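Local coordinates for unknown protein (Galdieria sulphuraria, PDB 2NYI) that is of unknown function but carries tandem ACT domains, a fold that in many relatives senses small ligands such as amino acids, at residues A[90-102]-A[136-150]. Sequence-based numbering, arbitrary orientation.
Sequences DTREYELYVEGPD and FTLFRMGSRVAFPFP
Tyr94 and Phe147 lie ring over ring in an offset stack, their centroids 4.2 Å apart and their planes only 2° from parallel. Phe147 reaches this place because its CG sits between the backbone N and the carbonyl carbon (chi1 58°), which sets one face of its ring over the rim of the Tyr94 ring, although the two side chains arrive at about a right angle. Along the same face Leu96 CD2 meets the selenomethionine methyl Met141 CE at 3.6 Å, and Val98 CG1 approaches the edge of the Phe139 ring in its plane; apolar Leu96, Phe139 and Met141 suit a surface pressed against helix 106-116.

The opposite face carries the charged residues. Arg144, stretched out to NE with CG anti to its own N (chi1 -167°), comes between two glutamates: NE gives Glu93 OE1 a 2.6 Å bond from above the carboxylate plane, while NH1 reaches Glu95 OE2 weakly at 3.0 Å. One long arginine can probably balance part of both charges. Farther along, Glu99 OE2 makes a long salt bridge, 3.4 Å, to Arg140 NE, while Arg140 NH1 is taken by its stronger partner, Glu127.

Between the faces, Leu96 and Ser143 exchange backbone bonds, 2.8 Å for Leu96 N to Ser143 O. Strands 91-99 and 137-148 are the central antiparallel pair of a four-stranded sheet, flanked by 120-130 and 169-174, in the βαββαβ ferredoxin-like fold of an ACT domain.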
ATOM      1  N   ASP A  90      -1.683  25.225   5.657  1.00 30.01           N
ATOM      2  CA  ASP A  90      -2.820  24.915   6.512  1.00 28.17           C
ATOM      3  C   ASP A  90      -3.320  23.478   6.324  1.00 24.65           C
ATOM      4  O   ASP A  90      -4.234  23.044   7.020  1.00 24.70           O
ATOM      5  CB  ASP A  90      -3.963  25.882   6.234  1.00 27.96           C
ATOM      6  CG  ASP A  90      -3.509  27.325   6.243  1.00 35.59           C
ATOM      7  OD1 ASP A  90      -2.494  27.622   6.919  1.00 31.30           O
ATOM      8  OD2 ASP A  90      -4.161  28.153   5.572  1.00 31.96           O
ATOM      9  N   THR A  91      -2.730  22.753   5.389  1.00 24.18           N
ATOM     10  CA  THR A  91      -3.043  21.315   5.257  1.00 22.82           C
ATOM     11  C   THR A  91      -2.694  20.590   6.560  1.00 21.60           C
ATOM     12  O   THR A  91      -1.622  20.823   7.140  1.00 21.25           O
ATOM     13  CB  THR A  91      -2.280  20.693   4.077  1.00 24.96           C
ATOM     14  OG1 THR A  91      -2.690  21.338   2.870  1.00 26.88           O
ATOM     15  CG2 THR A  91      -2.569  19.193   3.949  1.00 20.91           C
ATOM     16  N   ARG A  92      -3.614  19.732   7.011  1.00 20.90           N
ATOM     17  CA  ARG A  92      -3.419  18.837   8.158  1.00 20.06           C
ATOM     18  C   ARG A  92      -3.867  17.418   7.757  1.00 22.73           C
ATOM     19  O   ARG A  92      -4.626  17.245   6.794  1.00 22.47           O
ATOM     20  CB  ARG A  92      -4.208  19.326   9.390  1.00 18.92           C
ATOM     21  CG  ARG A  92      -3.744  20.692   9.997  1.00 15.67           C
ATOM     22  CD  ARG A  92      -2.301  20.647  10.510  1.00 24.34           C
ATOM     23  NE  ARG A  92      -1.909  21.939  11.097  1.00 22.30           N
ATOM     24  CZ  ARG A  92      -1.451  22.989  10.418  1.00 23.42           C
ATOM     25  NH1 ARG A  92      -1.312  22.937   9.098  1.00 26.13           N
ATOM     26  NH2 ARG A  92      -1.136  24.113  11.074  1.00 23.24           N
ATOM     27  N   GLU A  93      -3.387  16.416   8.486  1.00 21.80           N
ATOM     28  CA  GLU A  93      -3.786  15.051   8.209  1.00 21.49           C
ATOM     29  C   GLU A  93      -4.782  14.593   9.248  1.00 21.93           C
ATOM     30  O   GLU A  93      -4.759  15.053  10.413  1.00 20.47           O
ATOM     31  CB  GLU A  93      -2.565  14.142   8.131  1.00 21.53           C
ATOM     32  CG  GLU A  93      -1.656  14.531   6.978  1.00 28.75           C
ATOM     33  CD  GLU A  93      -0.568  13.503   6.701  1.00 39.54           C
ATOM     34  OE1 GLU A  93      -0.158  12.788   7.634  1.00 46.40           O
ATOM     35  OE2 GLU A  93      -0.109  13.427   5.543  1.00 50.86           O
ATOM     36  N   TYR A  94      -5.663  13.700   8.808  1.00 21.82           N
ATOM     37  CA  TYR A  94      -6.790  13.245   9.584  1.00 20.71           C
ATOM     38  C   TYR A  94      -6.932  11.758   9.346  1.00 20.91           C
ATOM     39  O   TYR A  94      -6.740  11.275   8.223  1.00 21.73           O
ATOM     40  CB  TYR A  94      -8.081  13.918   9.114  1.00 20.38           C
ATOM     41  CG  TYR A  94      -8.081  15.422   9.303  1.00 19.14           C
ATOM     42  CD1 TYR A  94      -8.638  15.994  10.431  1.00 23.57           C
ATOM     43  CD2 TYR A  94      -7.514  16.255   8.350  1.00 18.09           C
ATOM     44  CE1 TYR A  94      -8.629  17.383  10.622  1.00 28.67           C
ATOM     45  CE2 TYR A  94      -7.465  17.660   8.547  1.00 18.61           C
ATOM     46  CZ  TYR A  94      -8.040  18.203   9.673  1.00 23.94           C
ATOM     47  OH  TYR A  94      -8.030  19.583   9.851  1.00 23.63           O
ATOM     48  N   GLU A  95      -7.289  11.053  10.400  1.00 21.26           N
ATOM     49  CA  GLU A  95      -7.580   9.626  10.293  1.00 22.40           C
ATOM     50  C   GLU A  95      -9.087   9.514  10.098  1.00 22.98           C
ATOM     51  O   GLU A  95      -9.876  10.127  10.836  1.00 22.94           O
ATOM     52  CB  GLU A  95      -7.123   8.878  11.548  1.00 23.93           C
ATOM     53  CG  GLU A  95      -5.600   8.766  11.673  1.00 29.72           C
ATOM     54  CD  GLU A  95      -4.977   7.794  10.651  1.00 47.79           C
ATOM     55  OE1 GLU A  95      -5.706   6.937  10.087  1.00 48.50           O
ATOM     56  OE2 GLU A  95      -3.748   7.878  10.422  1.00 45.83           O
ATOM     57  N   LEU A  96      -9.469   8.761   9.076  1.00 22.54           N
ATOM     58  CA  LEU A  96     -10.865   8.585   8.717  1.00 24.27           C
ATOM     59  C   LEU A  96     -11.221   7.115   8.883  1.00 24.69           C
ATOM     60  O   LEU A  96     -10.483   6.223   8.417  1.00 23.97           O
ATOM     61  CB  LEU A  96     -11.089   9.066   7.273  1.00 25.10           C
ATOM     62  CG  LEU A  96     -12.416   8.746   6.562  1.00 25.46           C
ATOM     63  CD1 LEU A  96     -13.557   9.568   7.150  1.00 24.39           C
ATOM     64  CD2 LEU A  96     -12.283   9.070   5.103  1.00 26.36           C
ATOM     65  N   TYR A  97     -12.341   6.850   9.548  1.00 23.56           N
ATOM     66  CA  TYR A  97     -12.786   5.468   9.754  1.00 25.29           C
ATOM     67  C   TYR A  97     -14.263   5.381   9.404  1.00 25.60           C
ATOM     68  O   TYR A  97     -15.038   6.274   9.760  1.00 24.70           O
ATOM     69  CB  TYR A  97     -12.585   5.022  11.207  1.00 25.97           C
ATOM     70  CG  TYR A  97     -11.200   5.255  11.757  1.00 37.93           C
ATOM     71  CD1 TYR A  97     -10.161   4.348  11.509  1.00 51.45           C
ATOM     72  CD2 TYR A  97     -10.921   6.385  12.530  1.00 47.97           C
ATOM     73  CE1 TYR A  97      -8.879   4.566  12.019  1.00 52.52           C
ATOM     74  CE2 TYR A  97      -9.649   6.609  13.046  1.00 47.50           C
ATOM     75  CZ  TYR A  97      -8.634   5.699  12.786  1.00 47.13           C
ATOM     76  OH  TYR A  97      -7.375   5.932  13.300  1.00 49.17           O
ATOM     77  N   VAL A  98     -14.630   4.338   8.664  1.00 25.38           N
ATOM     78  CA  VAL A  98     -16.021   4.122   8.262  1.00 25.23           C
ATOM     79  C   VAL A  98     -16.369   2.674   8.586  1.00 25.77           C
ATOM     80  O   VAL A  98     -15.590   1.764   8.278  1.00 24.60           O
ATOM     81  CB  VAL A  98     -16.219   4.357   6.730  1.00 26.21           C
ATOM     82  CG1 VAL A  98     -17.685   4.162   6.315  1.00 26.79           C
ATOM     83  CG2 VAL A  98     -15.673   5.739   6.290  1.00 26.28           C
ATOM     84  N   GLU A  99     -17.527   2.447   9.203  1.00 26.44           N
ATOM     85  CA  GLU A  99     -17.976   1.075   9.437  1.00 27.91           C
ATOM     86  C   GLU A  99     -19.497   1.007   9.373  1.00 26.57           C
ATOM     87  O   GLU A  99     -20.183   1.867   9.933  1.00 26.69           O
ATOM     88  CB  GLU A  99     -17.465   0.579  10.795  1.00 27.28           C
ATOM     89  CG  GLU A  99     -17.835  -0.864  11.119  1.00 34.44           C
ATOM     90  CD  GLU A  99     -17.192  -1.362  12.397  1.00 31.94           C
ATOM     91  OE1 GLU A  99     -17.921  -1.941  13.229  1.00 51.65           O
ATOM     92  OE2 GLU A  99     -15.963  -1.181  12.569  1.00 48.73           O
ATOM     93  N   GLY A 100     -20.011  -0.006   8.678  1.00 25.41           N
ATOM     94  CA  GLY A 100     -21.441  -0.300   8.672  1.00 25.60           C
ATOM     95  C   GLY A 100     -21.772  -1.399   7.680  1.00 25.48           C
ATOM     96  O   GLY A 100     -20.873  -2.073   7.195  1.00 23.39           O
ATOM     97  N   PRO A 101     -23.073  -1.570   7.351  1.00 26.72           N
ATOM     98  CA  PRO A 101     -23.445  -2.578   6.352  1.00 27.17           C
ATOM     99  C   PRO A 101     -22.763  -2.236   5.032  1.00 28.23           C
ATOM    100  O   PRO A 101     -22.675  -1.060   4.680  1.00 28.79           O
ATOM    101  CB  PRO A 101     -24.959  -2.386   6.197  1.00 28.46           C
ATOM    102  CG  PRO A 101     -25.395  -1.658   7.413  1.00 30.58           C
ATOM    103  CD  PRO A 101     -24.235  -0.819   7.850  1.00 26.86           C
ATOM    104  N   ASP A 102     -22.266  -3.250   4.332  1.00 27.02           N
ATOM    105  CA  ASP A 102     -21.739  -3.059   2.985  1.00 26.67           C
ATOM    106  C   ASP A 102     -22.872  -2.761   1.998  1.00 28.30           C
ATOM    107  O   ASP A 102     -23.997  -3.241   2.159  1.00 29.46           O
ATOM    108  CB  ASP A 102     -20.936  -4.264   2.531  1.00 24.78           C
ATOM    109  CG  ASP A 102     -20.197  -4.014   1.223  1.00 29.32           C
ATOM    110  OD1 ASP A 102     -19.621  -2.919   1.051  1.00 22.39           O
ATOM    111  OD2 ASP A 102     -20.184  -4.913   0.368  1.00 26.96           O
ATOM    112  N   PHE A 136     -25.988 -10.225   5.465  1.00 31.00           N
ATOM    113  CA  PHE A 136     -25.241  -9.127   6.057  1.00 27.97           C
ATOM    114  C   PHE A 136     -23.737  -9.252   5.832  1.00 26.64           C
ATOM    115  O   PHE A 136     -23.120 -10.291   6.105  1.00 24.96           O
ATOM    116  CB  PHE A 136     -25.551  -8.910   7.553  1.00 27.60           C
ATOM    117  CG  PHE A 136     -24.972  -7.617   8.098  1.00 30.22           C
ATOM    118  CD1 PHE A 136     -25.767  -6.463   8.206  1.00 23.46           C
ATOM    119  CD2 PHE A 136     -23.634  -7.550   8.488  1.00 26.38           C
ATOM    120  CE1 PHE A 136     -25.238  -5.283   8.693  1.00 30.73           C
ATOM    121  CE2 PHE A 136     -23.085  -6.344   8.974  1.00 28.12           C
ATOM    122  CZ  PHE A 136     -23.894  -5.215   9.074  1.00 29.66           C
ATOM    123  N   THR A 137     -23.168  -8.170   5.317  1.00 25.44           N
ATOM    124  CA  THR A 137     -21.729  -8.080   5.103  1.00 25.55           C
ATOM    125  C   THR A 137     -21.287  -6.763   5.708  1.00 25.70           C
ATOM    126  O   THR A 137     -21.872  -5.710   5.416  1.00 26.37           O
ATOM    127  CB  THR A 137     -21.360  -8.177   3.606  1.00 25.75           C
ATOM    128  OG1 THR A 137     -21.648  -9.500   3.133  1.00 27.61           O
ATOM    129  CG2 THR A 137     -19.865  -7.919   3.389  1.00 25.19           C
ATOM    130  N   LEU A 138     -20.303  -6.835   6.600  1.00 24.63           N
ATOM    131  CA  LEU A 138     -19.774  -5.639   7.251  1.00 24.04           C
ATOM    132  C   LEU A 138     -18.713  -5.022   6.348  1.00 24.54           C
ATOM    133  O   LEU A 138     -17.932  -5.737   5.729  1.00 23.69           O
ATOM    134  CB  LEU A 138     -19.188  -5.964   8.623  1.00 24.12           C
ATOM    135  CG  LEU A 138     -18.746  -4.738   9.453  1.00 30.29           C
ATOM    136  CD1 LEU A 138     -19.948  -3.892   9.927  1.00 32.87           C
ATOM    137  CD2 LEU A 138     -17.865  -5.138  10.640  1.00 26.79           C
ATOM    138  N   PHE A 139     -18.745  -3.696   6.261  1.00 23.17           N
ATOM    139  CA  PHE A 139     -17.776  -2.924   5.503  1.00 23.30           C
ATOM    140  C   PHE A 139     -16.969  -2.122   6.506  1.00 21.96           C
ATOM    141  O   PHE A 139     -17.539  -1.509   7.405  1.00 21.09           O
ATOM    142  CB  PHE A 139     -18.492  -1.996   4.522  1.00 22.40           C
ATOM    143  CG  PHE A 139     -17.595  -0.934   3.918  1.00 22.87           C
ATOM    144  CD1 PHE A 139     -16.796  -1.227   2.810  1.00 24.99           C
ATOM    145  CD2 PHE A 139     -17.554   0.353   4.470  1.00 27.01           C
ATOM    146  CE1 PHE A 139     -15.945  -0.235   2.242  1.00 24.54           C
ATOM    147  CE2 PHE A 139     -16.742   1.344   3.915  1.00 26.78           C
ATOM    148  CZ  PHE A 139     -15.929   1.048   2.797  1.00 23.78           C
ATOM    149  N   ARG A 140     -15.640  -2.132   6.361  1.00 22.29           N
ATOM    150  CA  ARG A 140     -14.780  -1.276   7.176  1.00 23.13           C
ATOM    151  C   ARG A 140     -13.815  -0.528   6.278  1.00 22.88           C
ATOM    152  O   ARG A 140     -13.279  -1.111   5.337  1.00 21.97           O
ATOM    153  CB  ARG A 140     -13.975  -2.110   8.170  1.00 25.00           C
ATOM    154  CG  ARG A 140     -14.787  -2.654   9.351  1.00 27.90           C
ATOM    155  CD  ARG A 140     -13.866  -2.850  10.546  1.00 36.80           C
ATOM    156  NE  ARG A 140     -14.336  -3.894  11.452  1.00 51.79           N
ATOM    157  CZ  ARG A 140     -13.697  -5.039  11.684  1.00 55.93           C
ATOM    158  NH1 ARG A 140     -12.540  -5.305  11.084  1.00 54.00           N
ATOM    159  NH2 ARG A 140     -14.218  -5.921  12.525  1.00 59.62           N
HETATM  160  N   MSE A 141     -13.616   0.755   6.564  1.00 23.81           N
HETATM  161  CA  MSE A 141     -12.637   1.550   5.828  1.00 25.70           C
HETATM  162  C   MSE A 141     -11.767   2.313   6.802  1.00 24.46           C
HETATM  163  O   MSE A 141     -12.254   2.898   7.757  1.00 23.67           O
HETATM  164  CB  MSE A 141     -13.333   2.511   4.874  1.00 24.35           C
HETATM  165  CG  MSE A 141     -12.395   3.510   4.262  1.00 26.91           C
HETATM  166 SE   MSE A 141     -13.341   4.622   2.993  1.00 34.01          SE
HETATM  167  CE  MSE A 141     -12.417   5.993   3.240  1.00 28.37           C
ATOM    168  N   GLY A 142     -10.464   2.289   6.573  1.00 23.11           N
ATOM    169  CA  GLY A 142      -9.553   3.091   7.381  1.00 23.56           C
ATOM    170  C   GLY A 142      -8.677   3.874   6.431  1.00 24.22           C
ATOM    171  O   GLY A 142      -8.135   3.317   5.469  1.00 24.86           O
ATOM    172  N   SER A 143      -8.502   5.160   6.699  1.00 22.62           N
ATOM    173  CA  SER A 143      -7.837   6.003   5.728  1.00 21.92           C
ATOM    174  C   SER A 143      -7.102   7.147   6.448  1.00 23.38           C
ATOM    175  O   SER A 143      -7.495   7.556   7.551  1.00 25.37           O
ATOM    176  CB  SER A 143      -8.895   6.574   4.775  1.00 23.36           C
ATOM    177  OG  SER A 143      -8.318   7.128   3.600  1.00 34.40           O
ATOM    178  N   ARG A 144      -6.029   7.626   5.829  1.00 22.52           N
ATOM    179  CA  ARG A 144      -5.429   8.897   6.222  1.00 21.60           C
ATOM    180  C   ARG A 144      -5.622   9.870   5.070  1.00 22.94           C
ATOM    181  O   ARG A 144      -5.267   9.573   3.914  1.00 22.65           O
ATOM    182  CB  ARG A 144      -3.951   8.713   6.538  1.00 22.45           C
ATOM    183  CG  ARG A 144      -3.291   9.887   7.253  1.00 28.84           C
ATOM    184  CD  ARG A 144      -1.853   9.479   7.518  1.00 39.01           C
ATOM    185  NE  ARG A 144      -1.088  10.426   8.317  1.00 51.34           N
ATOM    186  CZ  ARG A 144      -0.712  10.220   9.577  1.00 56.50           C
ATOM    187  NH1 ARG A 144      -1.052   9.103  10.211  1.00 54.01           N
ATOM    188  NH2 ARG A 144       0.003  11.144  10.209  1.00 61.13           N
ATOM    189  N   VAL A 145      -6.208  11.025   5.381  1.00 23.04           N
ATOM    190  CA  VAL A 145      -6.511  12.044   4.374  1.00 21.65           C
ATOM    191  C   VAL A 145      -5.922  13.384   4.800  1.00 22.59           C
ATOM    192  O   VAL A 145      -5.642  13.591   5.977  1.00 22.04           O
ATOM    193  CB  VAL A 145      -8.061  12.195   4.137  1.00 21.49           C
ATOM    194  CG1 VAL A 145      -8.679  10.857   3.716  1.00 24.74           C
ATOM    195  CG2 VAL A 145      -8.785  12.786   5.390  1.00 23.40           C
ATOM    196  N   ALA A 146      -5.715  14.280   3.836  1.00 22.54           N
ATOM    197  CA  ALA A 146      -5.124  15.580   4.119  1.00 20.66           C
ATOM    198  C   ALA A 146      -5.926  16.673   3.439  1.00 22.42           C
ATOM    199  O   ALA A 146      -6.245  16.583   2.248  1.00 23.37           O
ATOM    200  CB  ALA A 146      -3.670  15.631   3.654  1.00 21.90           C
ATOM    201  N   PHE A 147      -6.222  17.716   4.209  1.00 22.32           N
ATOM    202  CA  PHE A 147      -6.886  18.895   3.678  1.00 21.72           C
ATOM    203  C   PHE A 147      -6.678  20.088   4.601  1.00 22.45           C
ATOM    204  O   PHE A 147      -6.308  19.920   5.779  1.00 22.17           O
ATOM    205  CB  PHE A 147      -8.383  18.623   3.436  1.00 23.07           C
ATOM    206  CG  PHE A 147      -9.136  18.182   4.666  1.00 23.89           C
ATOM    207  CD1 PHE A 147      -9.558  19.117   5.609  1.00 20.97           C
ATOM    208  CD2 PHE A 147      -9.432  16.831   4.874  1.00 24.14           C
ATOM    209  CE1 PHE A 147     -10.250  18.728   6.739  1.00 21.70           C
ATOM    210  CE2 PHE A 147     -10.117  16.422   6.007  1.00 19.16           C
ATOM    211  CZ  PHE A 147     -10.551  17.367   6.938  1.00 23.24           C
ATOM    212  N   PRO A 148      -6.891  21.317   4.069  1.00 22.49           N
ATOM    213  CA  PRO A 148      -6.761  22.510   4.922  1.00 22.38           C
ATOM    214  C   PRO A 148      -7.703  22.460   6.111  1.00 22.60           C
ATOM    215  O   PRO A 148      -8.918  22.274   5.941  1.00 22.23           O
ATOM    216  CB  PRO A 148      -7.160  23.664   3.989  1.00 20.77           C
ATOM    217  CG  PRO A 148      -6.816  23.155   2.597  1.00 24.98           C
ATOM    218  CD  PRO A 148      -7.173  21.664   2.665  1.00 22.38           C
ATOM    219  N   PHE A 149      -7.152  22.649   7.310  1.00 22.48           N
ATOM    220  CA  PHE A 149      -7.929  22.494   8.537  1.00 22.33           C
ATOM    221  C   PHE A 149      -9.214  23.346   8.608  1.00 21.99           C
ATOM    222  O   PHE A 149     -10.175  22.927   9.254  1.00 21.72           O
ATOM    223  CB  PHE A 149      -7.069  22.696   9.802  1.00 22.53           C
ATOM    224  CG  PHE A 149      -6.609  24.116  10.018  1.00 26.13           C
ATOM    225  CD1 PHE A 149      -7.481  25.076  10.549  1.00 26.60           C
ATOM    226  CD2 PHE A 149      -5.304  24.488   9.722  1.00 24.66           C
ATOM    227  CE1 PHE A 149      -7.064  26.403  10.738  1.00 20.96           C
ATOM    228  CE2 PHE A 149      -4.874  25.809   9.918  1.00 20.82           C
ATOM    229  CZ  PHE A 149      -5.757  26.766  10.421  1.00 26.39           C
ATOM    230  N   PRO A 150      -9.233  24.550   7.980  1.00 22.78           N
ATOM    231  CA  PRO A 150     -10.510  25.286   8.090  1.00 23.27           C
ATOM    232  C   PRO A 150     -11.724  24.542   7.508  1.00 22.63           C
ATOM    233  O   PRO A 150     -12.857  24.884   7.845  1.00 21.90           O
ATOM    234  CB  PRO A 150     -10.253  26.556   7.268  1.00 23.25           C
ATOM    235  CG  PRO A 150      -8.760  26.764   7.355  1.00 24.74           C
ATOM    236  CD  PRO A 150      -8.214  25.341   7.256  1.00 22.10           C
TER
HETATM  237  O   HOH W   1     -24.936  -5.854   3.957  1.00 33.10           O